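Local coordinates for kinesin-like protein (PDB 5X3E) that is probably a kinesin-6 microtubule motor driven by ATP hydrolysis, here in its nucleotide-free state, at residues Gln252-Asp257 with Leu391-Lys396; Asn226-Asp231 with Leu241-Ile246; Ile409-Lys414 with Met422-Phe427; Ser59-Leu64 with Glu78-Phe83. One frame throughout, in Å; residues are numbered along the deposited sequence.

Contact 1 of 4, residues Gln252-Asp257 with Leu391-Lys396. With SO4 (sulfate ion), chain C; SO4 (sulfate ion), chain M.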
# COMPACT_ATOMS: atom_id res chain seq x y z
N GLN A 252 -6.05 -14.03 -13.28
CA GLN A 252 -5.13 -13.07 -13.88
C GLN A 252 -4.66 -12.01 -12.88
O GLN A 252 -4.11 -10.98 -13.29
CB GLN A 252 -5.74 -12.40 -15.12
CG GLN A 252 -5.98 -13.39 -16.25
CD GLN A 252 -4.71 -14.09 -16.69
OE1 GLN A 252 -3.64 -13.49 -16.75
NE2 GLN A 252 -4.83 -15.38 -16.99
N GLN A 253 -4.84 -12.25 -11.59
CA GLN A 253 -4.42 -11.31 -10.55
C GLN A 253 -2.96 -11.54 -10.17
O GLN A 253 -2.52 -12.68 -10.01
CB GLN A 253 -5.30 -11.46 -9.31
CG GLN A 253 -6.74 -11.05 -9.51
CD GLN A 253 -6.89 -9.55 -9.66
OE1 GLN A 253 -6.37 -8.78 -8.85
NE2 GLN A 253 -7.62 -9.13 -10.69
N MET A 254 -2.22 -10.45 -10.02
CA MET A 254 -0.81 -10.54 -9.66
C MET A 254 -0.66 -10.94 -8.19
O MET A 254 -1.48 -10.60 -7.34
CB MET A 254 -0.11 -9.21 -9.91
CG MET A 254 -0.07 -8.82 -11.38
SD MET A 254 0.75 -10.05 -12.39
CE MET A 254 -0.53 -10.33 -13.60
N TYR A 255 0.40 -11.69 -7.91
CA TYR A 255 0.74 -12.04 -6.53
C TYR A 255 2.20 -12.47 -6.48
O TYR A 255 2.85 -12.69 -7.50
CB TYR A 255 -0.18 -13.14 -5.97
CG TYR A 255 0.07 -14.54 -6.50
CD1 TYR A 255 0.70 -15.50 -5.71
CD2 TYR A 255 -0.33 -14.91 -7.78
CE1 TYR A 255 0.93 -16.79 -6.18
CE2 TYR A 255 -0.11 -16.20 -8.26
CZ TYR A 255 0.52 -17.14 -7.46
OH TYR A 255 0.75 -18.41 -7.92
N VAL A 256 2.70 -12.60 -5.25
CA VAL A 256 4.06 -13.06 -4.99
C VAL A 256 3.97 -14.54 -4.63
O VAL A 256 3.35 -14.90 -3.62
CB VAL A 256 4.73 -12.23 -3.89
CG1 VAL A 256 6.12 -12.74 -3.60
CG2 VAL A 256 4.79 -10.74 -4.27
N ASP A 257 4.61 -15.38 -5.45
CA ASP A 257 4.41 -16.83 -5.41
C ASP A 257 4.56 -17.42 -4.01
O ASP A 257 3.60 -17.96 -3.44
CB ASP A 257 5.38 -17.49 -6.40
CG ASP A 257 5.15 -18.99 -6.55
OD1 ASP A 257 4.23 -19.53 -5.91
OD2 ASP A 257 5.87 -19.62 -7.36
N LEU A 391 8.47 -3.92 -10.04
CA LEU A 391 7.49 -3.19 -9.25
C LEU A 391 6.22 -2.95 -10.05
O LEU A 391 5.11 -3.19 -9.57
CB LEU A 391 8.09 -1.87 -8.77
CG LEU A 391 7.16 -0.92 -8.01
CD1 LEU A 391 6.71 -1.51 -6.68
CD2 LEU A 391 7.82 0.43 -7.80
N THR A 392 6.38 -2.48 -11.28
CA THR A 392 5.22 -2.17 -12.12
C THR A 392 4.48 -3.44 -12.56
O THR A 392 3.26 -3.42 -12.73
CB THR A 392 5.69 -1.38 -13.33
OG1 THR A 392 6.41 -0.22 -12.90
CG2 THR A 392 4.54 -0.94 -14.15
N HIS A 393 5.20 -4.55 -12.71
CA HIS A 393 4.56 -5.82 -13.04
C HIS A 393 3.62 -6.27 -11.93
O HIS A 393 2.52 -6.77 -12.19
CB HIS A 393 5.64 -6.87 -13.32
CG HIS A 393 5.12 -8.15 -13.90
ND1 HIS A 393 5.80 -9.34 -13.76
CD2 HIS A 393 4.02 -8.43 -14.63
CE1 HIS A 393 5.12 -10.30 -14.37
NE2 HIS A 393 4.04 -9.77 -14.90
N LEU A 394 4.04 -6.08 -10.67
CA LEU A 394 3.24 -6.50 -9.53
C LEU A 394 1.90 -5.77 -9.46
O LEU A 394 0.93 -6.31 -8.93
CB LEU A 394 4.03 -6.29 -8.25
CG LEU A 394 3.39 -6.67 -6.92
CD1 LEU A 394 3.00 -8.14 -6.91
CD2 LEU A 394 4.33 -6.35 -5.78
N PHE A 395 1.82 -4.55 -10.01
CA PHE A 395 0.58 -3.78 -10.00
C PHE A 395 -0.02 -3.66 -11.40
O PHE A 395 -0.64 -2.65 -11.74
CB PHE A 395 0.82 -2.41 -9.38
CG PHE A 395 1.42 -2.48 -8.00
CD1 PHE A 395 0.73 -3.10 -6.97
CD2 PHE A 395 2.68 -1.97 -7.75
CE1 PHE A 395 1.28 -3.19 -5.70
CE2 PHE A 395 3.24 -2.05 -6.49
CZ PHE A 395 2.54 -2.67 -5.46
N LYS A 396 0.16 -4.71 -12.22
CA LYS A 396 -0.39 -4.71 -13.57
C LYS A 396 -1.89 -4.47 -13.56
O LYS A 396 -2.40 -3.66 -14.35
CB LYS A 396 -0.05 -6.04 -14.25
CG LYS A 396 -0.93 -6.37 -15.45
CD LYS A 396 -0.71 -7.79 -15.92
CE LYS A 396 -2.01 -8.44 -16.36
NZ LYS A 396 -1.87 -9.91 -16.58
S SO4 C . 0.86 -11.29 -2.35
O1 SO4 C . -0.51 -11.74 -2.60
O2 SO4 C . 0.86 -9.89 -1.96
O3 SO4 C . 1.65 -11.43 -3.57
O4 SO4 C . 1.47 -12.10 -1.30
S SO4 M . 2.26 -12.27 -16.50
O1 SO4 M . 2.47 -12.94 -15.21
O2 SO4 M . 1.41 -11.10 -16.34
O3 SO4 M . 3.56 -11.88 -17.03
O4 SO4 M . 1.63 -13.20 -17.43
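Met254 reaches across from strand 254-256 onto helix 390-394, and its side chain passes from the backbone of Leu394 and His393 to Lys396. CB sits against the carbonyl oxygen of Leu394, with Met254 CB 3.2 Å from Leu394 O. CG lies 3.4 Å from His393 O, so the chain passes over two successive backbone carbonyls, those of His393 and Leu394. From there it bends at chi2 (-58°), which brings SD obliquely toward the imidazole, 4.6 Å from the centroid of the His393 ring. The methyl then ends beside the lysine, Met254 CE lying 3.3 Å from Lys396 NZ, and the two side chains cross at about a right angle. Within the motor domain this is a strand of the large mixed sheet packed against a short helix, and the backbone of 252-257 is held by Asn397 of helix 396-399, whose amide bonds to Met254 N and Gln252 O. With an alanine here, the lysine's aliphatic stem and the imidazole would probably lose the thioether packed between them and the strand. Further along, Val256 CG2 touches Leu394 CD1 at 4.1 Å. Beyond the methionine tip, a sulfate lies at the edge of the His393 ring, near its plane; NE2 donates weakly to its O3 (3.0 Å) and its O2, and Lys396 NZ adds another weak bond to that O2.

Contact 2 of 4, residues Asn226-Asp231 with Leu241-Ile246. With SO4 (sulfate ion), chain L.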
# COMPACT_ATOMS: atom_id res chain seq x y z
N ASN A 226 16.36 -3.99 -5.73
CA ASN A 226 17.30 -4.34 -6.80
C ASN A 226 16.69 -5.33 -7.79
O ASN A 226 17.28 -6.34 -8.14
CB ASN A 226 18.61 -4.90 -6.22
CG ASN A 226 19.79 -4.67 -7.15
OD1 ASN A 226 19.64 -4.59 -8.37
ND2 ASN A 226 20.98 -4.57 -6.57
N ASN A 227 15.47 -5.01 -8.23
CA ASN A 227 14.70 -5.81 -9.19
C ASN A 227 14.45 -7.24 -8.71
O ASN A 227 14.08 -8.11 -9.51
CB ASN A 227 15.35 -5.82 -10.58
CG ASN A 227 14.33 -5.83 -11.70
OD1 ASN A 227 13.32 -5.14 -11.63
ND2 ASN A 227 14.59 -6.63 -12.73
N TYR A 228 14.65 -7.50 -7.43
CA TYR A 228 14.33 -8.78 -6.82
C TYR A 228 13.25 -8.58 -5.77
O TYR A 228 13.16 -7.51 -5.15
CB TYR A 228 15.56 -9.43 -6.18
CG TYR A 228 16.57 -9.96 -7.19
CD1 TYR A 228 16.15 -10.72 -8.27
CD2 TYR A 228 17.92 -9.69 -7.05
CE1 TYR A 228 17.07 -11.21 -9.19
CE2 TYR A 228 18.84 -10.17 -7.97
CZ TYR A 228 18.41 -10.93 -9.04
OH TYR A 228 19.32 -11.42 -9.95
N CYS A 229 12.42 -9.59 -5.59
CA CYS A 229 11.27 -9.50 -4.71
C CYS A 229 11.45 -10.42 -3.50
O CYS A 229 11.74 -11.61 -3.66
CB CYS A 229 10.00 -9.86 -5.47
SG CYS A 229 8.53 -9.61 -4.50
N TYR A 230 11.24 -9.87 -2.30
CA TYR A 230 11.45 -10.60 -1.06
C TYR A 230 10.22 -10.51 -0.17
O TYR A 230 9.58 -9.46 -0.07
CB TYR A 230 12.66 -10.07 -0.28
CG TYR A 230 13.95 -10.12 -1.05
CD1 TYR A 230 14.75 -11.26 -1.03
CD2 TYR A 230 14.38 -9.04 -1.80
CE1 TYR A 230 15.94 -11.31 -1.73
CE2 TYR A 230 15.57 -9.08 -2.51
CZ TYR A 230 16.34 -10.22 -2.47
OH TYR A 230 17.53 -10.29 -3.17
N ASP A 231 9.90 -11.62 0.50
CA ASP A 231 8.82 -11.67 1.47
C ASP A 231 9.40 -11.38 2.85
O ASP A 231 10.09 -12.23 3.44
CB ASP A 231 8.12 -13.03 1.43
CG ASP A 231 7.09 -13.20 2.53
OD1 ASP A 231 6.70 -14.35 2.81
OD2 ASP A 231 6.65 -12.17 3.10
N LEU A 241 16.88 -14.14 3.08
CA LEU A 241 15.54 -14.08 2.50
C LEU A 241 15.58 -14.66 1.09
O LEU A 241 16.50 -14.39 0.32
CB LEU A 241 14.98 -12.65 2.47
CG LEU A 241 14.57 -11.93 3.75
CD1 LEU A 241 15.80 -11.36 4.41
CD2 LEU A 241 13.65 -10.80 3.39
N THR A 242 14.57 -15.46 0.76
CA THR A 242 14.49 -16.10 -0.54
C THR A 242 13.93 -15.14 -1.57
O THR A 242 12.95 -14.43 -1.32
CB THR A 242 13.58 -17.34 -0.44
OG1 THR A 242 13.97 -18.12 0.70
CG2 THR A 242 13.69 -18.18 -1.70
N LYS A 243 14.54 -15.12 -2.75
CA LYS A 243 13.98 -14.35 -3.85
C LYS A 243 12.63 -14.95 -4.23
O LYS A 243 12.43 -16.17 -4.20
CB LYS A 243 14.92 -14.36 -5.05
CG LYS A 243 16.30 -13.77 -4.77
CD LYS A 243 17.10 -13.63 -6.06
CE LYS A 243 18.54 -13.21 -5.77
NZ LYS A 243 18.64 -12.22 -4.65
N ARG A 244 11.69 -14.08 -4.59
CA ARG A 244 10.33 -14.51 -4.86
C ARG A 244 9.90 -14.06 -6.25
O ARG A 244 10.34 -13.01 -6.74
CB ARG A 244 9.37 -13.97 -3.81
CG ARG A 244 9.70 -14.38 -2.39
CD ARG A 244 9.53 -15.88 -2.17
NE ARG A 244 9.87 -16.27 -0.81
CZ ARG A 244 9.89 -17.52 -0.36
NH1 ARG A 244 9.58 -18.52 -1.17
NH2 ARG A 244 10.21 -17.77 0.90
N GLU A 245 9.05 -14.85 -6.87
CA GLU A 245 8.63 -14.63 -8.24
C GLU A 245 7.29 -13.90 -8.26
O GLU A 245 6.36 -14.28 -7.53
CB GLU A 245 8.54 -15.95 -9.00
CG GLU A 245 8.22 -15.82 -10.48
CD GLU A 245 9.45 -15.93 -11.36
OE1 GLU A 245 10.56 -16.04 -10.81
OE2 GLU A 245 9.30 -15.93 -12.60
N ILE A 246 7.19 -12.87 -9.09
CA ILE A 246 5.95 -12.14 -9.28
C ILE A 246 5.21 -12.76 -10.46
O ILE A 246 5.73 -12.76 -11.59
CB ILE A 246 6.22 -10.64 -9.51
CG1 ILE A 246 6.68 -10.00 -8.19
CG2 ILE A 246 4.99 -9.94 -10.06
CD1 ILE A 246 7.33 -8.64 -8.35
S SO4 L . 17.31 -17.89 -3.66
O1 SO4 L . 17.09 -16.88 -2.63
O2 SO4 L . 17.19 -17.27 -4.98
O3 SO4 L . 18.65 -18.44 -3.51
O4 SO4 L . 16.33 -18.96 -3.51
O HOH W 1 12.75 -12.01 -6.86
O HOH W 2 11.11 -14.17 0.76
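Tyr228 offers one ring face to Lys243: CE lies over the centre, 3.8 Å from the centroid of the Tyr228 ring, as a CH-pi contact, while NZ stands off-centre in a cation-pi contact. Lys243 runs extended as far as CE and then bends (chi4 -38°), which swings its ammonium away from the centre of the Tyr228 ring toward the hydroxyl of Tyr230. Next, Cys229 supplies the backbone link of this hairpin, accepting from Arg244 N at 2.6 Å through its O. A water bridges the same pair of residues from Cys229 N to Arg244 O, and Cys229 CB rests 4.1 Å from Ile246 CD1. Tyr230 lies alongside Lys243, pointing the same way, with its OH 2.7 Å from Lys243 NZ, which donates to it near the ring plane. Tyr230 CD1 packs on Leu241 CB at 3.8 Å. A phenylalanine in place of Tyr230 would probably keep that packing but leave the lysine ammonium without its hydroxyl acceptor and freer to turn. At Asp231 the backbone N and Arg244 NE both donate to one water, which sits in the plane of the guanidinium at its edge; the carboxylate itself is taken by the backbone N atoms of Lys260 and Leu233. Lys243 N, meanwhile, binds a sulfate. In the large sheet, strand 228-231 lies between strands 213-225 and 243-248, Cys229 and Arg244 both touch Val256 of strand 254-256, and Ile246 leans on helix 390-394.

Contact 3 of 4, residues Ile409-Lys414 with Met422-Phe427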
# COMPACT_ATOMS: atom_id res chain seq x y z
N ILE A 409 2.51 12.33 -3.52
CA ILE A 409 3.83 12.88 -3.79
C ILE A 409 4.25 13.71 -2.58
O ILE A 409 3.69 14.77 -2.32
CB ILE A 409 3.83 13.73 -5.07
CG1 ILE A 409 3.31 12.92 -6.25
CG2 ILE A 409 5.23 14.24 -5.36
CD1 ILE A 409 4.17 11.73 -6.58
N CYS A 410 5.25 13.22 -1.85
CA CYS A 410 5.83 13.97 -0.75
C CYS A 410 7.01 14.78 -1.28
O CYS A 410 7.90 14.23 -1.94
CB CYS A 410 6.29 13.02 0.36
SG CYS A 410 4.94 12.07 1.12
N VAL A 411 7.04 16.08 -0.98
CA VAL A 411 8.10 16.96 -1.46
C VAL A 411 8.58 17.85 -0.33
O VAL A 411 7.79 18.27 0.53
CB VAL A 411 7.65 17.81 -2.67
CG1 VAL A 411 7.45 16.95 -3.91
CG2 VAL A 411 6.40 18.56 -2.34
N ASN A 412 9.88 18.13 -0.31
CA ASN A 412 10.46 19.03 0.67
C ASN A 412 10.63 20.42 0.06
O ASN A 412 11.29 20.55 -0.98
CB ASN A 412 11.80 18.50 1.16
CG ASN A 412 12.27 19.19 2.44
OD1 ASN A 412 12.17 20.41 2.58
ND2 ASN A 412 12.77 18.40 3.38
N PRO A 413 10.06 21.46 0.67
CA PRO A 413 10.20 22.82 0.11
C PRO A 413 11.60 23.39 0.23
O PRO A 413 11.84 24.49 -0.28
CB PRO A 413 9.20 23.65 0.93
CG PRO A 413 8.31 22.64 1.62
CD PRO A 413 9.17 21.44 1.84
N LYS A 414 12.52 22.71 0.91
CA LYS A 414 13.87 23.23 1.06
C LYS A 414 14.50 23.43 -0.32
O LYS A 414 14.32 22.60 -1.21
CB LYS A 414 14.71 22.27 1.91
CG LYS A 414 15.62 22.99 2.90
CD LYS A 414 16.24 22.04 3.92
CE LYS A 414 17.09 22.82 4.93
NZ LYS A 414 17.67 21.95 5.98
N MET A 422 11.38 18.64 -9.02
CA MET A 422 10.96 18.78 -10.40
C MET A 422 10.56 17.43 -10.99
O MET A 422 9.64 17.35 -11.81
CB MET A 422 12.07 19.42 -11.23
CG MET A 422 12.26 20.89 -10.93
SD MET A 422 10.78 21.81 -11.39
CE MET A 422 10.59 21.26 -13.08
N SER A 423 11.27 16.37 -10.60
CA SER A 423 10.91 15.03 -11.05
C SER A 423 9.70 14.50 -10.28
O SER A 423 8.86 13.80 -10.86
CB SER A 423 12.09 14.08 -10.88
OG SER A 423 12.42 13.93 -9.51
N ALA A 424 9.62 14.81 -8.99
CA ALA A 424 8.51 14.32 -8.17
C ALA A 424 7.20 14.97 -8.57
O ALA A 424 6.14 14.33 -8.54
CB ALA A 424 8.80 14.56 -6.69
N LEU A 425 7.24 16.25 -8.95
CA LEU A 425 6.04 16.96 -9.37
C LEU A 425 5.67 16.65 -10.82
O LEU A 425 4.59 17.06 -11.26
CB LEU A 425 6.22 18.47 -9.19
CG LEU A 425 6.44 18.99 -7.76
CD1 LEU A 425 6.79 20.46 -7.78
CD2 LEU A 425 5.23 18.75 -6.88
N ALA A 426 6.54 15.96 -11.56
CA ALA A 426 6.18 15.54 -12.91
C ALA A 426 5.05 14.52 -12.92
O ALA A 426 4.42 14.32 -13.97
CB ALA A 426 7.41 14.95 -13.62
N PHE A 427 4.78 13.87 -11.79
CA PHE A 427 3.62 12.98 -11.66
C PHE A 427 2.30 13.73 -11.66
O PHE A 427 1.25 13.09 -11.53
CB PHE A 427 3.74 12.16 -10.38
CG PHE A 427 4.64 10.95 -10.51
CD1 PHE A 427 4.20 9.80 -11.13
CD2 PHE A 427 5.92 10.98 -9.99
CE1 PHE A 427 5.01 8.69 -11.24
CE2 PHE A 427 6.75 9.87 -10.09
CZ PHE A 427 6.29 8.73 -10.72
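The Phe427 ring is approached obliquely by the Ile409 methyl, with Ile409 CD1 4.0 Å from Phe427 CG, while the carbonyl oxygen of Ala424 lies in the ring plane at its edge. Tyr119 meets the same phenylalanine in an edge-to-face pair. This is strand-on-helix packing in the P-loop NTPase fold of the motor domain: strand 404-411, flanked in the large sheet by the parallel strands 37-42 and 114-119, is covered by residues 424-427, running on from helix 418-424. No hydrogen bond joins the two segments; the contact is made by buried side chains and one carbonyl. Ile409 uses both its branches. CG2, anti to the backbone N, reaches Ala424 CB at 3.8 Å and also lies against Ala424 O; CG1 carries CD1 to Phe427 CB, again at 3.8 Å. Two residues on, Val411 sends CG1 to Ala424 CB (3.9 Å) and to Leu425 CD2 (4.1 Å), crossing the leucine at about a right angle. Ala424 CB thus rests against both Ile409 and Val411, whose side chains point toward the helix from the same side of the strand. Cys410, between them, points away, and the strand then leads into an Asx turn. Asn412 ND2 bonds to Gly123 O in the probable Walker A loop, and Asn412 OD1 accepts from Lys414 N at 2.9 Å, the donor tilted 26° from the carbonyl plane.

Contact 4 of 4, residues Ser59-Leu64 with Glu78-Phe83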
# COMPACT_ATOMS: atom_id res chain seq x y z
N SER A 59 -2.78 23.36 -6.27
CA SER A 59 -1.73 23.78 -7.19
C SER A 59 -0.47 24.14 -6.41
O SER A 59 -0.53 24.53 -5.24
CB SER A 59 -2.17 24.99 -8.03
OG SER A 59 -3.38 24.72 -8.71
N ILE A 60 0.68 24.04 -7.09
CA ILE A 60 1.99 24.29 -6.50
C ILE A 60 2.86 24.98 -7.53
O ILE A 60 2.90 24.56 -8.70
CB ILE A 60 2.66 22.98 -6.02
CG1 ILE A 60 2.08 22.54 -4.68
CG2 ILE A 60 4.17 23.14 -5.92
CD1 ILE A 60 2.79 21.35 -4.09
N GLN A 61 3.57 26.03 -7.12
CA GLN A 61 4.43 26.79 -8.01
C GLN A 61 5.90 26.53 -7.69
O GLN A 61 6.30 26.49 -6.53
CB GLN A 61 4.16 28.29 -7.89
CG GLN A 61 5.05 29.13 -8.78
CD GLN A 61 4.78 30.61 -8.66
OE1 GLN A 61 5.71 31.42 -8.59
NE2 GLN A 61 3.50 30.98 -8.62
N THR A 62 6.69 26.38 -8.75
CA THR A 62 8.14 26.21 -8.63
C THR A 62 8.82 27.55 -8.38
O THR A 62 8.38 28.59 -8.87
CB THR A 62 8.67 25.56 -9.91
OG1 THR A 62 7.88 24.41 -10.22
CG2 THR A 62 10.10 25.13 -9.74
N VAL A 63 9.92 27.52 -7.62
CA VAL A 63 10.64 28.74 -7.23
C VAL A 63 12.14 28.49 -7.35
O VAL A 63 12.70 27.69 -6.58
CB VAL A 63 10.29 29.20 -5.81
CG1 VAL A 63 11.14 30.40 -5.41
CG2 VAL A 63 8.80 29.52 -5.68
N LEU A 64 12.79 29.15 -8.30
CA LEU A 64 14.24 29.06 -8.41
C LEU A 64 14.91 29.65 -7.17
O LEU A 64 14.59 30.78 -6.78
CB LEU A 64 14.75 29.80 -9.65
CG LEU A 64 14.83 29.07 -10.99
CD1 LEU A 64 13.48 28.53 -11.40
CD2 LEU A 64 15.36 30.01 -12.06
N GLU A 78 9.36 28.32 -12.18
CA GLU A 78 9.02 28.53 -13.58
C GLU A 78 7.99 27.52 -14.10
O GLU A 78 7.64 27.53 -15.28
CB GLU A 78 10.28 28.49 -14.45
CG GLU A 78 11.19 29.69 -14.25
CD GLU A 78 12.42 29.63 -15.14
OE1 GLU A 78 12.66 28.56 -15.73
OE2 GLU A 78 13.13 30.65 -15.23
N LYS A 79 7.50 26.64 -13.22
CA LYS A 79 6.45 25.70 -13.57
C LYS A 79 5.39 25.67 -12.47
O LYS A 79 5.68 25.90 -11.30
CB LYS A 79 6.98 24.28 -13.80
CG LYS A 79 7.72 24.09 -15.12
CD LYS A 79 8.21 22.66 -15.27
CE LYS A 79 9.09 22.49 -16.50
NZ LYS A 79 9.75 21.15 -16.54
N VAL A 80 4.16 25.37 -12.88
CA VAL A 80 3.02 25.26 -11.97
C VAL A 80 2.40 23.89 -12.17
O VAL A 80 2.09 23.50 -13.31
CB VAL A 80 1.99 26.37 -12.21
CG1 VAL A 80 0.76 26.15 -11.35
CG2 VAL A 80 2.60 27.72 -11.92
N PHE A 81 2.21 23.15 -11.08
CA PHE A 81 1.70 21.79 -11.15
C PHE A 81 0.35 21.70 -10.46
O PHE A 81 0.14 22.29 -9.40
CB PHE A 81 2.69 20.82 -10.50
CG PHE A 81 3.99 20.73 -11.23
CD1 PHE A 81 5.11 21.40 -10.76
CD2 PHE A 81 4.10 19.98 -12.39
CE1 PHE A 81 6.31 21.31 -11.42
CE2 PHE A 81 5.30 19.89 -13.06
CZ PHE A 81 6.41 20.56 -12.58
N ARG A 82 -0.56 20.95 -11.07
CA ARG A 82 -1.91 20.79 -10.56
C ARG A 82 -2.10 19.36 -10.06
O ARG A 82 -1.84 18.40 -10.80
CB ARG A 82 -2.95 21.12 -11.63
CG ARG A 82 -4.38 21.11 -11.14
CD ARG A 82 -5.33 21.68 -12.18
NE ARG A 82 -6.71 21.65 -11.72
CZ ARG A 82 -7.27 22.61 -10.98
NH1 ARG A 82 -8.54 22.51 -10.61
NH2 ARG A 82 -6.55 23.66 -10.61
N PHE A 83 -2.56 19.22 -8.82
CA PHE A 83 -2.85 17.94 -8.22
C PHE A 83 -4.31 17.92 -7.76
O PHE A 83 -4.96 18.96 -7.67
CB PHE A 83 -1.93 17.65 -7.03
CG PHE A 83 -0.48 17.62 -7.39
CD1 PHE A 83 0.11 16.45 -7.85
CD2 PHE A 83 0.31 18.75 -7.26
CE1 PHE A 83 1.45 16.41 -8.18
CE2 PHE A 83 1.65 18.72 -7.58
CZ PHE A 83 2.22 17.55 -8.05
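Thr62 and Lys79 are joined twice, through the backbone and through the threonine hydroxyl, in the antiparallel pair formed by strands 59-62 and 79-82. These are the two central strands of a four-stranded antiparallel sheet of the motor domain; beyond 79-82 comes strand 430-433, which follows helix 418-424 and probably leads toward the neck linker. The axes approach to 4.7 Å at 161°. Ile60 and Phe81 form a hydrogen-bonded pair, Ile60 N to Phe81 O and Phe81 N to Ile60 O both 2.9 Å, and their side chains share one face of the sheet, where Ile60 packs on strand 37-42 and Phe81 on Leu425. The other face carries Ser59, Gln61, Val80 and Arg82. There Gln61 stretches out fully, with CG anti to the backbone N, and passes Val80 CG2 at 4.2 Å from its own CG. Arg82 is likewise extended as far as NE, and a turn at chi4 (86°) leaves its NH2 3.8 Å from Ser59 OG. At the far end Leu64 CD1 crosses the extended Glu78 chain at its CG, 3.8 Å away. The rotamer of Thr62 settles its polar contact: chi1 of -49° sets OG1 beside the backbone N, and both donors therefore point at one oxygen. Lys79 O takes Thr62 N nearly head-on at 2.8 Å, while Thr62 OG1, 2.9 Å from Lys79 O, donates to it from above the carbonyl plane, 44° out of it.

The four contacts fall into two pairs within the motor domain. Contacts 1 and 2, with centres 12 Å apart, are continuous: strands 243-248 and 254-256 are neighbours in the large sheet, Asp257 N probably bonds to Glu245 O at 2.9 Å, and Leu394 CA packs on Ile246 CG2. Contacts 3 and 4, with centres 10 Å apart, meet through Leu425, whose CD2 lies 3.5 Å from Phe83 CZ, and through Met422, which touches Lys79 and Thr62. Contact 3 also reaches the large sheet, its nearest atoms about 9 Å from contact 1, and is bonded to the probable Walker A loop through Asn412; contact 4 belongs to the small sheet, about 17 Å from contact 1 at the nearest atoms.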